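Local coordinates for uncharacterized protein (Ruminococcus gnavus, PDB 4QAN) that is of unknown function but adopts a cystatin-like fold, as a divergent member of the NTF2-like superfamily, and can bind a magnesium ion, at residues F159-Y164 with W168-L173; E226-A231 with K268-G273; A244-S249 with C343-G348. One frame throughout, in Å; residues are numbered along the deposited sequence.

Contact 1 of 3, residues F159-Y164 with W168-L173; sequences FTAVQY and WKIHSL
T160 O accepts two backbone N-H groups from consecutive residues: H171 N at 2.7 Å, lying almost straight out from the carbonyl, and S172 N at 3.1 Å, in the carbonyl plane on a lone pair. The first bond is the more bent at hydrogen (132°). T160 N in turn donates to S172 O; with H171 and S172 both opposite T160, the register slips by one residue here. Beyond this kink the pairing is regular: V162 and K169 exchange two nearly straight bonds, V162 N to K169 O at 2.7 Å and K169 N to V162 O at 2.8 Å.

On the face shared by A161, Q163, W168 and I170, the Q163 side chain lies over one face of the W168 indole. Q163 CB sits 3.5 Å from the centroid of the six-membered ring, almost on its normal, a CH-pi contact. With CG anti to the backbone N (chi1 -164°) and the chain extended, Q163 runs on across the ring until its amide, turned 37° from the indole plane, reaches the pyrrole side. There NE2 and W168 NE1 are both donors and do not bond. A161 CB touches W168 CE3 and I170 CD1. At the far end, L173 CG rides over one face of the F159 ring, toward its rim.

On the other face, V162 CG1 packs against H171 CB. The polar ends look elsewhere: T160 OG1 bonds G176 O, and K169 NZ pairs with E54. H171 and S172 opposite T160 form a classic beta bulge, in the hairpin of strands 153-164 and 167-172 within the antiparallel sheet of a cystatin-like fold.

Contact 2 of 3, residues E226-A231 with K268-G273; sequences EQFIYA and KTMLYG
F228 and M270 both swing CG away from the backbone N, with chi1 171° and 179°, and these torsions send the two side chains at each other across the gap between helices 221-234 and 254-275. M270, a selenomethionine, stays extended through chi2 and then bends at SE (chi3 82°), which turns its terminal methyl CE into the contact. CE comes 3.8 Å from F228 CE2 and 4.1 Å from CZ, so it meets the outer end of the phenyl ring.

I229 adds a second wall. Its CG1 lies beside the backbone N, and the terminal CD1 stands 4.1 Å from M270 CE, the two side chains passing at a slant. One methyl thus fills the angle between an aromatic ring and a branched aliphatic side chain from two consecutive residues of helix 221-234.

The helices themselves stay well apart: the closest pair of CA atoms, I229 and L271, is 10.8 Å distant. The M270 chain covers less than half of the separation, and F228 and I229 reach across the rest. All three residues are buried. Further apolar neighbours surround them: F228 also touches L267 and Y263 of helix 254-275 and L354, while I232 lies against M270 and L271.

Every touching atom is carbon and the buried area is small, 88 Å². The contact therefore rests on dispersion and exclusion of water, without directional bonds to fix the exact rotation of either partner.

Contact 3 of 3, residues A244-S249 with C343-G348; sequences ATTESS and CRQEDG
T246 presents its methyl rather than its hydroxyl to C343 and Q345. With chi1 at 56°, OG1 sits between the backbone N and the carbonyl carbon, and CG2 falls beside the backbone N, on the side of the 343-348 segment. CG2 comes 4.4 Å from C343 SG and 4.2 Å from Q345 OE1, whereas OG1 stands 6.6 Å from the same sulfur.

C343 has a similar first torsion (59°). SG lies between its own N and carbonyl carbon, and the side chain leaves the strand toward the loop carrying T246. Q345 reaches the same place by folding: its chain folds at chi2 (-66°), which curls the amide back alongside C343 and sets OE1 toward the sulfur, 3.3 Å from SG. OE1, not NE2, is the amide atom nearer T246 CG2. T246 CG2, C343 SG and Q345 OE1 form a loose triangle; only 80 Å² is buried between the segments, and their nearest CA atoms, those of T246 and Q345, are 8.3 Å apart.

The Q345 side chain projects from the start of a tight turn. Q345 N bonds G348 O at 2.7 Å while E346 and D347 at the tip hold helical backbone angles. Around the contact, T245 O accepts a bond from Q350 NE2, a second tie between the loop and the hairpin, and D347 O bonds K219 NZ. C343 pairs through its backbone with Q350.

The arrangement is that of a beta hairpin end, strands 334-344 and 349-353, brushed by the connection between helices 237-242 and 254-275, in the helix-against-sheet architecture of the cystatin-like fold.

Contact 1 lies within the five-stranded antiparallel sheet of the first half of the chain and closes before the others open. Its centre is 32 Å from that of contact 2 and 36 Å from that of contact 3, across the chain's centre from both. Contacts 2 and 3 interlock in sequence, their segments alternating, with centres 19 Å apart and nearest atoms about 6 Å apart. Helix 254-275 connects them: Y263 touches F228 of contact 2 and A244 of contact 3. Contact 3 sits at a hairpin end of the second, mixed sheet, and contact 2 between helices of the same half, where F228 also touches L354 just after strand 349-353.

Contact 1 of 3, residues F159-Y164 with W168-L173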
ATOM      1  N   PHE A 159      -2.313   8.563  18.677  1.00 49.77           N
ATOM      2  CA  PHE A 159      -2.345   7.276  17.977  1.00 48.73           C
ATOM      3  C   PHE A 159      -3.743   6.657  18.054  1.00 49.92           C
ATOM      4  O   PHE A 159      -4.421   6.726  19.099  1.00 50.46           O
ATOM      5  CB  PHE A 159      -1.336   6.266  18.566  1.00 49.63           C
ATOM      6  CG  PHE A 159       0.122   6.651  18.426  1.00 48.31           C
ATOM      7  CD1 PHE A 159       0.534   7.766  17.691  1.00 47.21           C
ATOM      8  CD2 PHE A 159       1.098   5.849  19.004  1.00 49.37           C
ATOM      9  CE1 PHE A 159       1.876   8.090  17.577  1.00 46.56           C
ATOM     10  CE2 PHE A 159       2.448   6.169  18.890  1.00 48.59           C
ATOM     11  CZ  PHE A 159       2.836   7.289  18.176  1.00 47.56           C
ATOM     12  N   THR A 160      -4.157   6.038  16.947  1.00 47.70           N
ATOM     13  CA  THR A 160      -5.329   5.175  16.928  1.00 49.01           C
ATOM     14  C   THR A 160      -4.878   3.713  17.029  1.00 48.24           C
ATOM     15  O   THR A 160      -4.295   3.158  16.093  1.00 47.95           O
ATOM     16  CB  THR A 160      -6.164   5.376  15.655  1.00 50.17           C
ATOM     17  OG1 THR A 160      -6.492   6.763  15.506  1.00 54.72           O
ATOM     18  CG2 THR A 160      -7.439   4.547  15.709  1.00 50.80           C
ATOM     19  N   ALA A 161      -5.142   3.110  18.181  1.00 48.96           N
ATOM     20  CA  ALA A 161      -4.814   1.714  18.450  1.00 49.07           C
ATOM     21  C   ALA A 161      -6.036   0.860  18.206  1.00 49.80           C
ATOM     22  O   ALA A 161      -7.158   1.273  18.501  1.00 52.45           O
ATOM     23  CB  ALA A 161      -4.354   1.553  19.886  1.00 50.16           C
ATOM     24  N   VAL A 162      -5.822  -0.340  17.684  1.00 51.36           N
ATOM     25  CA  VAL A 162      -6.933  -1.215  17.317  1.00 52.83           C
ATOM     26  C   VAL A 162      -6.728  -2.615  17.884  1.00 53.62           C
ATOM     27  O   VAL A 162      -5.597  -3.071  18.009  1.00 55.42           O
ATOM     28  CB  VAL A 162      -7.161  -1.217  15.784  1.00 51.58           C
ATOM     29  CG1 VAL A 162      -6.003  -1.863  15.034  1.00 51.52           C
ATOM     30  CG2 VAL A 162      -8.478  -1.893  15.440  1.00 53.85           C
ATOM     31  N   GLN A 163      -7.826  -3.264  18.276  1.00 54.28           N
ATOM     32  CA  GLN A 163      -7.782  -4.644  18.748  1.00 57.26           C
ATOM     33  C   GLN A 163      -8.521  -5.585  17.795  1.00 59.22           C
ATOM     34  O   GLN A 163      -9.669  -5.316  17.387  1.00 59.34           O
ATOM     35  CB  GLN A 163      -8.389  -4.770  20.149  1.00 59.30           C
ATOM     36  CG  GLN A 163      -8.032  -6.080  20.839  1.00 60.81           C
ATOM     37  CD  GLN A 163      -8.883  -6.352  22.072  1.00 64.33           C
ATOM     38  OE1 GLN A 163     -10.109  -6.256  22.027  1.00 63.84           O
ATOM     39  NE2 GLN A 163      -8.234  -6.700  23.179  1.00 68.17           N
ATOM     40  N   TYR A 164      -7.843  -6.675  17.437  1.00 57.51           N
ATOM     41  CA  TYR A 164      -8.459  -7.789  16.730  1.00 58.43           C
ATOM     42  C   TYR A 164      -8.088  -9.064  17.462  1.00 59.39           C
ATOM     43  O   TYR A 164      -6.921  -9.277  17.775  1.00 59.99           O
ATOM     44  CB  TYR A 164      -7.948  -7.901  15.302  1.00 53.58           C
ATOM     45  CG  TYR A 164      -8.239  -6.735  14.394  1.00 50.34           C
ATOM     46  CD1 TYR A 164      -9.399  -6.691  13.623  1.00 49.40           C
ATOM     47  CD2 TYR A 164      -7.332  -5.696  14.271  1.00 47.69           C
ATOM     48  CE1 TYR A 164      -9.647  -5.627  12.761  1.00 48.64           C
ATOM     49  CE2 TYR A 164      -7.573  -4.630  13.423  1.00 47.03           C
ATOM     50  CZ  TYR A 164      -8.725  -4.599  12.665  1.00 47.13           C
ATOM     51  OH  TYR A 164      -8.934  -3.524  11.820  1.00 45.23           O
ATOM     52  N   TRP A 168      -3.580  -6.182  20.314  1.00 56.79           N
ATOM     53  CA  TRP A 168      -3.550  -4.775  19.915  1.00 53.93           C
ATOM     54  C   TRP A 168      -2.476  -4.462  18.883  1.00 51.41           C
ATOM     55  O   TRP A 168      -1.406  -5.068  18.868  1.00 46.68           O
ATOM     56  CB  TRP A 168      -3.355  -3.881  21.134  1.00 55.50           C
ATOM     57  CG  TRP A 168      -4.553  -3.877  22.026  1.00 57.93           C
ATOM     58  CD1 TRP A 168      -4.813  -4.719  23.067  1.00 59.74           C
ATOM     59  CD2 TRP A 168      -5.664  -2.986  21.940  1.00 57.80           C
ATOM     60  NE1 TRP A 168      -6.018  -4.403  23.640  1.00 60.63           N
ATOM     61  CE2 TRP A 168      -6.563  -3.341  22.965  1.00 59.49           C
ATOM     62  CE3 TRP A 168      -5.982  -1.910  21.097  1.00 56.28           C
ATOM     63  CZ2 TRP A 168      -7.757  -2.664  23.173  1.00 60.24           C
ATOM     64  CZ3 TRP A 168      -7.169  -1.238  21.305  1.00 57.17           C
ATOM     65  CH2 TRP A 168      -8.045  -1.619  22.335  1.00 58.99           C
ATOM     66  N   LYS A 169      -2.794  -3.512  18.009  1.00 51.77           N
ATOM     67  CA  LYS A 169      -1.810  -2.904  17.136  1.00 50.82           C
ATOM     68  C   LYS A 169      -2.167  -1.450  16.867  1.00 48.94           C
ATOM     69  O   LYS A 169      -3.287  -1.011  17.113  1.00 48.24           O
ATOM     70  CB  LYS A 169      -1.689  -3.692  15.829  1.00 54.49           C
ATOM     71  CG  LYS A 169      -0.947  -5.014  15.996  1.00 55.62           C
ATOM     72  CD  LYS A 169      -0.175  -5.376  14.751  1.00 60.69           C
ATOM     73  CE  LYS A 169       0.500  -6.720  14.902  1.00 61.26           C
ATOM     74  NZ  LYS A 169       0.961  -7.177  13.570  1.00 63.20           N
ATOM     75  N   ILE A 170      -1.196  -0.692  16.377  1.00 46.85           N
ATOM     76  CA  ILE A 170      -1.448   0.691  16.022  1.00 47.12           C
ATOM     77  C   ILE A 170      -2.037   0.743  14.623  1.00 42.34           C
ATOM     78  O   ILE A 170      -1.387   0.323  13.684  1.00 42.88           O
ATOM     79  CB  ILE A 170      -0.154   1.512  16.020  1.00 46.39           C
ATOM     80  CG1 ILE A 170       0.499   1.479  17.405  1.00 47.91           C
ATOM     81  CG2 ILE A 170      -0.432   2.938  15.557  1.00 46.22           C
ATOM     82  CD1 ILE A 170      -0.416   1.857  18.547  1.00 52.04           C
ATOM     83  N   HIS A 171      -3.262   1.251  14.496  1.00 41.06           N
ATOM     84  CA  HIS A 171      -3.872   1.487  13.183  1.00 37.77           C
ATOM     85  C   HIS A 171      -3.328   2.752  12.541  1.00 38.28           C
ATOM     86  O   HIS A 171      -3.180   2.826  11.310  1.00 40.38           O
ATOM     87  CB  HIS A 171      -5.393   1.623  13.293  1.00 37.63           C
ATOM     88  CG  HIS A 171      -6.041   1.988  11.999  1.00 36.36           C
ATOM     89  ND1 HIS A 171      -6.056   1.137  10.916  1.00 35.65           N
ATOM     90  CD2 HIS A 171      -6.644   3.127  11.592  1.00 36.82           C
ATOM     91  CE1 HIS A 171      -6.662   1.725   9.902  1.00 36.47           C
ATOM     92  NE2 HIS A 171      -7.029   2.935  10.287  1.00 39.12           N
ATOM     93  N   SER A 172      -3.082   3.771  13.357  1.00 38.47           N
ATOM     94  CA  SER A 172      -2.536   5.022  12.853  1.00 39.32           C
ATOM     95  C   SER A 172      -1.692   5.719  13.891  1.00 39.53           C
ATOM     96  O   SER A 172      -2.006   5.679  15.079  1.00 44.35           O
ATOM     97  CB  SER A 172      -3.657   5.945  12.390  1.00 41.65           C
ATOM     98  OG  SER A 172      -3.144   7.073  11.704  1.00 39.23           O
ATOM     99  N   LEU A 173      -0.611   6.340  13.429  1.00 40.14           N
ATOM    100  CA  LEU A 173       0.300   7.121  14.277  1.00 42.78           C
ATOM    101  C   LEU A 173      -0.168   8.570  14.385  1.00 43.39           C
ATOM    102  O   LEU A 173       0.497   9.400  15.002  1.00 40.92           O
ATOM    103  CB  LEU A 173       1.722   7.095  13.698  1.00 44.97           C
ATOM    104  CG  LEU A 173       2.573   5.880  14.062  1.00 50.55           C
ATOM    105  CD1 LEU A 173       2.168   4.634  13.276  1.00 48.89           C
ATOM    106  CD2 LEU A 173       4.036   6.218  13.830  1.00 54.20           C
TER

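Contact 2 of 3, residues E226-A231 with K268-G273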
ATOM      1  N   GLU A 226       4.050  -9.977 -20.995  1.00 28.12           N
ATOM      2  CA  GLU A 226       3.259 -11.215 -21.045  1.00 29.22           C
ATOM      3  C   GLU A 226       3.172 -11.912 -19.681  1.00 28.64           C
ATOM      4  O   GLU A 226       2.085 -12.315 -19.259  1.00 27.52           O
ATOM      5  CB  GLU A 226       3.807 -12.173 -22.106  1.00 30.32           C
ATOM      6  CG  GLU A 226       3.483 -11.737 -23.540  1.00 33.60           C
ATOM      7  CD  GLU A 226       4.512 -12.189 -24.592  1.00 40.47           C
ATOM      8  OE1 GLU A 226       5.402 -13.018 -24.277  1.00 40.31           O
ATOM      9  OE2 GLU A 226       4.448 -11.699 -25.753  1.00 43.75           O
ATOM     10  N   GLN A 227       4.290 -12.027 -18.976  1.00 27.01           N
ATOM     11  CA  GLN A 227       4.282 -12.755 -17.719  1.00 28.09           C
ATOM     12  C   GLN A 227       3.698 -11.955 -16.601  1.00 27.17           C
ATOM     13  O   GLN A 227       3.169 -12.534 -15.673  1.00 27.28           O
ATOM     14  CB  GLN A 227       5.673 -13.251 -17.320  1.00 30.57           C
ATOM     15  CG  GLN A 227       6.121 -14.519 -18.036  1.00 33.77           C
ATOM     16  CD  GLN A 227       5.175 -15.684 -17.789  1.00 37.29           C
ATOM     17  OE1 GLN A 227       4.496 -16.128 -18.705  1.00 33.81           O
ATOM     18  NE2 GLN A 227       5.118 -16.172 -16.535  1.00 34.70           N
ATOM     19  N   PHE A 228       3.846 -10.630 -16.671  1.00 28.14           N
ATOM     20  CA  PHE A 228       3.157  -9.692 -15.782  1.00 26.93           C
ATOM     21  C   PHE A 228       1.636  -9.878 -15.856  1.00 25.39           C
ATOM     22  O   PHE A 228       0.976 -10.079 -14.838  1.00 26.03           O
ATOM     23  CB  PHE A 228       3.568  -8.270 -16.179  1.00 28.80           C
ATOM     24  CG  PHE A 228       2.781  -7.164 -15.508  1.00 30.07           C
ATOM     25  CD1 PHE A 228       3.001  -6.840 -14.179  1.00 30.43           C
ATOM     26  CD2 PHE A 228       1.883  -6.395 -16.235  1.00 29.44           C
ATOM     27  CE1 PHE A 228       2.315  -5.794 -13.582  1.00 30.77           C
ATOM     28  CE2 PHE A 228       1.199  -5.347 -15.638  1.00 31.82           C
ATOM     29  CZ  PHE A 228       1.413  -5.056 -14.302  1.00 29.14           C
ATOM     30  N   ILE A 229       1.090  -9.875 -17.069  1.00 25.31           N
ATOM     31  CA  ILE A 229      -0.337 -10.151 -17.263  1.00 26.00           C
ATOM     32  C   ILE A 229      -0.743 -11.572 -16.846  1.00 27.44           C
ATOM     33  O   ILE A 229      -1.829 -11.776 -16.326  1.00 29.36           O
ATOM     34  CB  ILE A 229      -0.766  -9.826 -18.716  1.00 27.69           C
ATOM     35  CG1 ILE A 229      -0.586  -8.315 -18.980  1.00 28.08           C
ATOM     36  CG2 ILE A 229      -2.192 -10.281 -19.003  1.00 29.17           C
ATOM     37  CD1 ILE A 229      -1.321  -7.387 -18.028  1.00 26.30           C
ATOM     38  N   TYR A 230       0.129 -12.550 -17.035  1.00 27.01           N
ATOM     39  CA  TYR A 230      -0.160 -13.906 -16.600  1.00 27.03           C
ATOM     40  C   TYR A 230      -0.270 -13.961 -15.074  1.00 28.29           C
ATOM     41  O   TYR A 230      -1.155 -14.633 -14.532  1.00 29.13           O
ATOM     42  CB  TYR A 230       0.923 -14.881 -17.075  1.00 27.53           C
ATOM     43  CG  TYR A 230       0.731 -16.323 -16.601  1.00 27.27           C
ATOM     44  CD1 TYR A 230      -0.301 -17.108 -17.105  1.00 28.41           C
ATOM     45  CD2 TYR A 230       1.588 -16.894 -15.642  1.00 28.14           C
ATOM     46  CE1 TYR A 230      -0.483 -18.419 -16.678  1.00 29.75           C
ATOM     47  CE2 TYR A 230       1.419 -18.205 -15.202  1.00 29.17           C
ATOM     48  CZ  TYR A 230       0.390 -18.966 -15.725  1.00 31.17           C
ATOM     49  OH  TYR A 230       0.214 -20.261 -15.312  1.00 31.53           O
ATOM     50  N   ALA A 231       0.638 -13.278 -14.388  1.00 26.00           N
ATOM     51  CA  ALA A 231       0.557 -13.148 -12.927  1.00 27.55           C
ATOM     52  C   ALA A 231      -0.797 -12.582 -12.447  1.00 27.36           C
ATOM     53  O   ALA A 231      -1.413 -13.085 -11.491  1.00 28.31           O
ATOM     54  CB  ALA A 231       1.697 -12.279 -12.420  1.00 30.00           C
ATOM     55  N   LYS A 268      -3.143  -1.463  -9.277  1.00 28.16           N
ATOM     56  CA  LYS A 268      -4.536  -1.287  -8.844  1.00 27.60           C
ATOM     57  C   LYS A 268      -5.324  -0.383  -9.775  1.00 30.18           C
ATOM     58  O   LYS A 268      -6.464  -0.671 -10.160  1.00 26.55           O
ATOM     59  CB  LYS A 268      -4.582  -0.682  -7.445  1.00 30.52           C
ATOM     60  CG  LYS A 268      -5.998  -0.504  -6.905  1.00 30.01           C
ATOM     61  CD  LYS A 268      -6.049   0.293  -5.620  1.00 29.08           C
ATOM     62  CE  LYS A 268      -5.659   1.738  -5.840  1.00 29.96           C
ATOM     63  NZ  LYS A 268      -5.454   2.420  -4.533  1.00 34.37           N
ATOM     64  N   THR A 269      -4.690   0.713 -10.151  1.00 31.18           N
ATOM     65  CA  THR A 269      -5.325   1.697 -10.961  1.00 29.49           C
ATOM     66  C   THR A 269      -5.653   1.110 -12.336  1.00 30.64           C
ATOM     67  O   THR A 269      -6.728   1.355 -12.886  1.00 29.61           O
ATOM     68  CB  THR A 269      -4.443   2.953 -11.023  1.00 32.07           C
ATOM     69  OG1 THR A 269      -4.346   3.500  -9.699  1.00 30.28           O
ATOM     70  CG2 THR A 269      -5.026   3.988 -11.968  1.00 30.41           C
HETATM   71  N   MSE A 270      -4.733   0.308 -12.858  1.00 31.34           N
HETATM   72  CA  MSE A 270      -4.912  -0.363 -14.137  1.00 28.56           C
HETATM   73  C   MSE A 270      -6.064  -1.343 -14.040  1.00 27.60           C
HETATM   74  O   MSE A 270      -6.950  -1.340 -14.883  1.00 28.17           O
HETATM   75  CB  MSE A 270      -3.606  -1.041 -14.563  1.00 25.68           C
HETATM   76  CG  MSE A 270      -3.838  -1.756 -15.893  1.00 24.77           C
HETATM   77 SE   MSE A 270      -2.264  -2.685 -16.592  0.75 20.48          SE
HETATM   78  CE  MSE A 270      -2.424  -4.331 -15.519  1.00 21.46           C
ATOM     79  N   LEU A 271      -6.079  -2.177 -13.009  1.00 27.49           N
ATOM     80  CA  LEU A 271      -7.176  -3.120 -12.828  1.00 27.26           C
ATOM     81  C   LEU A 271      -8.522  -2.392 -12.705  1.00 28.54           C
ATOM     82  O   LEU A 271      -9.531  -2.850 -13.267  1.00 28.64           O
ATOM     83  CB  LEU A 271      -6.947  -4.007 -11.599  1.00 30.91           C
ATOM     84  CG  LEU A 271      -5.629  -4.777 -11.546  1.00 32.65           C
ATOM     85  CD1 LEU A 271      -5.524  -5.513 -10.232  1.00 32.76           C
ATOM     86  CD2 LEU A 271      -5.478  -5.737 -12.718  1.00 33.70           C
ATOM     87  N   TYR A 272      -8.545  -1.261 -11.989  1.00 27.71           N
ATOM     88  CA  TYR A 272      -9.784  -0.497 -11.827  1.00 29.10           C
ATOM     89  C   TYR A 272     -10.229   0.018 -13.192  1.00 28.30           C
ATOM     90  O   TYR A 272     -11.431   0.125 -13.466  1.00 27.01           O
ATOM     91  CB  TYR A 272      -9.598   0.661 -10.838  1.00 29.84           C
ATOM     92  CG  TYR A 272      -9.579   0.279  -9.353  1.00 27.89           C
ATOM     93  CD1 TYR A 272      -9.497  -1.056  -8.925  1.00 27.88           C
ATOM     94  CD2 TYR A 272      -9.644   1.264  -8.382  1.00 26.79           C
ATOM     95  CE1 TYR A 272      -9.481  -1.367  -7.578  1.00 28.58           C
ATOM     96  CE2 TYR A 272      -9.607   0.959  -7.034  1.00 27.84           C
ATOM     97  CZ  TYR A 272      -9.531  -0.349  -6.640  1.00 26.61           C
ATOM     98  OH  TYR A 272      -9.515  -0.624  -5.300  1.00 28.47           O
ATOM     99  N   GLY A 273      -9.267   0.307 -14.063  1.00 28.75           N
ATOM    100  CA  GLY A 273      -9.582   0.725 -15.438  1.00 30.86           C
ATOM    101  C   GLY A 273     -10.368  -0.331 -16.208  1.00 33.53           C
ATOM    102  O   GLY A 273     -11.341  -0.012 -16.906  1.00 33.80           O
TER

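Contact 3 of 3, residues A244-S249 with C343-G348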
ATOM      1  N   ALA A 244       8.379  -5.035 -11.686  1.00 31.73           N
ATOM      2  CA  ALA A 244       8.797  -3.628 -11.679  1.00 34.63           C
ATOM      3  C   ALA A 244       9.721  -3.284 -10.504  1.00 33.40           C
ATOM      4  O   ALA A 244      10.008  -2.126 -10.262  1.00 37.27           O
ATOM      5  CB  ALA A 244       7.576  -2.737 -11.658  1.00 37.30           C
ATOM      6  N   THR A 245      10.197  -4.289  -9.786  1.00 32.57           N
ATOM      7  CA  THR A 245      11.122  -4.054  -8.683  1.00 35.39           C
ATOM      8  C   THR A 245      12.533  -3.915  -9.256  1.00 36.71           C
ATOM      9  O   THR A 245      13.140  -4.888  -9.653  1.00 39.93           O
ATOM     10  CB  THR A 245      11.030  -5.195  -7.667  1.00 35.42           C
ATOM     11  OG1 THR A 245       9.664  -5.314  -7.237  1.00 34.22           O
ATOM     12  CG2 THR A 245      11.944  -4.933  -6.465  1.00 36.28           C
ATOM     13  N   THR A 246      13.038  -2.694  -9.330  1.00 40.97           N
ATOM     14  CA  THR A 246      14.294  -2.436 -10.036  1.00 45.09           C
ATOM     15  C   THR A 246      15.539  -2.647  -9.198  1.00 42.54           C
ATOM     16  O   THR A 246      16.618  -2.778  -9.754  1.00 45.07           O
ATOM     17  CB  THR A 246      14.368  -0.998 -10.542  1.00 48.88           C
ATOM     18  OG1 THR A 246      14.184  -0.110  -9.435  1.00 43.98           O
ATOM     19  CG2 THR A 246      13.313  -0.761 -11.645  1.00 57.15           C
ATOM     20  N   GLU A 247      15.416  -2.665  -7.877  1.00 42.77           N
ATOM     21  CA  GLU A 247      16.574  -2.955  -7.038  1.00 45.50           C
ATOM     22  C   GLU A 247      16.249  -3.938  -5.944  1.00 42.14           C
ATOM     23  O   GLU A 247      15.117  -4.015  -5.480  1.00 42.42           O
ATOM     24  CB  GLU A 247      17.117  -1.677  -6.398  1.00 51.80           C
ATOM     25  CG  GLU A 247      17.582  -0.612  -7.379  1.00 65.35           C
ATOM     26  CD  GLU A 247      18.820  -1.009  -8.174  1.00 74.07           C
ATOM     27  OE1 GLU A 247      19.462  -2.034  -7.838  1.00 80.30           O
ATOM     28  OE2 GLU A 247      19.152  -0.287  -9.146  1.00 74.43           O
ATOM     29  N   SER A 248      17.266  -4.698  -5.556  1.00 44.21           N
ATOM     30  CA  SER A 248      17.268  -5.464  -4.327  1.00 46.00           C
ATOM     31  C   SER A 248      18.025  -4.654  -3.272  1.00 49.26           C
ATOM     32  O   SER A 248      18.568  -3.577  -3.562  1.00 48.54           O
ATOM     33  CB  SER A 248      17.946  -6.809  -4.550  1.00 48.60           C
ATOM     34  OG  SER A 248      17.821  -7.638  -3.410  1.00 62.25           O
ATOM     35  N   SER A 249      18.054  -5.163  -2.050  1.00 42.89           N
ATOM     36  CA  SER A 249      18.823  -4.548  -0.973  1.00 42.05           C
ATOM     37  C   SER A 249      19.116  -5.599   0.066  1.00 41.41           C
ATOM     38  O   SER A 249      18.393  -6.593   0.200  1.00 41.92           O
ATOM     39  CB  SER A 249      18.071  -3.368  -0.329  1.00 41.78           C
ATOM     40  OG  SER A 249      16.775  -3.748   0.109  1.00 42.10           O
ATOM     41  N   CYS A 343      12.554  -1.305 -18.943  1.00 31.26           N
ATOM     42  CA  CYS A 343      13.983  -1.061 -18.779  1.00 36.09           C
ATOM     43  C   CYS A 343      14.785  -2.369 -18.752  1.00 39.39           C
ATOM     44  O   CYS A 343      14.378  -3.372 -18.149  1.00 37.34           O
ATOM     45  CB  CYS A 343      14.274  -0.231 -17.523  1.00 38.10           C
ATOM     46  SG  CYS A 343      13.697  -0.998 -15.990  1.00 46.51           S
ATOM     47  N   ARG A 344      15.938  -2.310 -19.409  1.00 42.20           N
ATOM     48  CA  ARG A 344      16.834  -3.441 -19.608  1.00 46.40           C
ATOM     49  C   ARG A 344      17.808  -3.489 -18.459  1.00 44.74           C
ATOM     50  O   ARG A 344      18.589  -2.577 -18.291  1.00 45.84           O
ATOM     51  CB  ARG A 344      17.590  -3.245 -20.930  1.00 49.80           C
ATOM     52  CG  ARG A 344      18.519  -4.362 -21.407  1.00 56.41           C
ATOM     53  CD  ARG A 344      19.070  -3.969 -22.779  1.00 64.22           C
ATOM     54  NE  ARG A 344      20.156  -4.811 -23.285  1.00 79.95           N
ATOM     55  CZ  ARG A 344      20.009  -5.995 -23.887  1.00 84.45           C
ATOM     56  NH1 ARG A 344      18.808  -6.542 -24.055  1.00 89.82           N
ATOM     57  NH2 ARG A 344      21.082  -6.652 -24.311  1.00 79.24           N
ATOM     58  N   GLN A 345      17.735  -4.541 -17.657  1.00 47.58           N
ATOM     59  CA  GLN A 345      18.713  -4.803 -16.614  1.00 51.19           C
ATOM     60  C   GLN A 345      19.756  -5.754 -17.190  1.00 53.59           C
ATOM     61  O   GLN A 345      19.764  -6.011 -18.401  1.00 50.62           O
ATOM     62  CB  GLN A 345      18.030  -5.436 -15.409  1.00 57.05           C
ATOM     63  CG  GLN A 345      16.765  -4.717 -14.959  1.00 62.48           C
ATOM     64  CD  GLN A 345      17.009  -3.316 -14.414  1.00 63.86           C
ATOM     65  OE1 GLN A 345      16.086  -2.507 -14.346  1.00 77.69           O
ATOM     66  NE2 GLN A 345      18.242  -3.029 -14.009  1.00 64.35           N
ATOM     67  N   GLU A 346      20.633  -6.272 -16.334  1.00 61.08           N
ATOM     68  CA  GLU A 346      21.674  -7.200 -16.780  1.00 69.88           C
ATOM     69  C   GLU A 346      21.103  -8.507 -17.322  1.00 67.91           C
ATOM     70  O   GLU A 346      21.469  -8.937 -18.417  1.00 68.93           O
ATOM     71  CB  GLU A 346      22.657  -7.513 -15.647  1.00 79.15           C
ATOM     72  CG  GLU A 346      23.987  -6.785 -15.762  1.00 92.88           C
ATOM     73  CD  GLU A 346      25.124  -7.548 -15.109  1.00107.09           C
ATOM     74  OE1 GLU A 346      25.288  -8.753 -15.407  1.00 99.24           O
ATOM     75  OE2 GLU A 346      25.861  -6.941 -14.304  1.00126.88           O
ATOM     76  N   ASP A 347      20.212  -9.126 -16.553  1.00 65.39           N
ATOM     77  CA  ASP A 347      19.608 -10.414 -16.931  1.00 73.00           C
ATOM     78  C   ASP A 347      18.654 -10.234 -18.112  1.00 69.59           C
ATOM     79  O   ASP A 347      18.634 -11.041 -19.040  1.00 77.87           O
ATOM     80  CB  ASP A 347      18.821 -11.036 -15.767  1.00 80.16           C
ATOM     81  CG  ASP A 347      19.420 -10.724 -14.412  1.00 88.63           C
ATOM     82  OD1 ASP A 347      20.355 -11.441 -13.994  1.00 90.80           O
ATOM     83  OD2 ASP A 347      18.946  -9.760 -13.765  1.00 96.46           O
ATOM     84  N   GLY A 348      17.859  -9.171 -18.060  1.00 54.77           N
ATOM     85  CA  GLY A 348      16.830  -8.941 -19.054  1.00 48.44           C
ATOM     86  C   GLY A 348      15.956  -7.760 -18.688  1.00 43.53           C
ATOM     87  O   GLY A 348      16.387  -6.860 -17.956  1.00 43.56           O
TER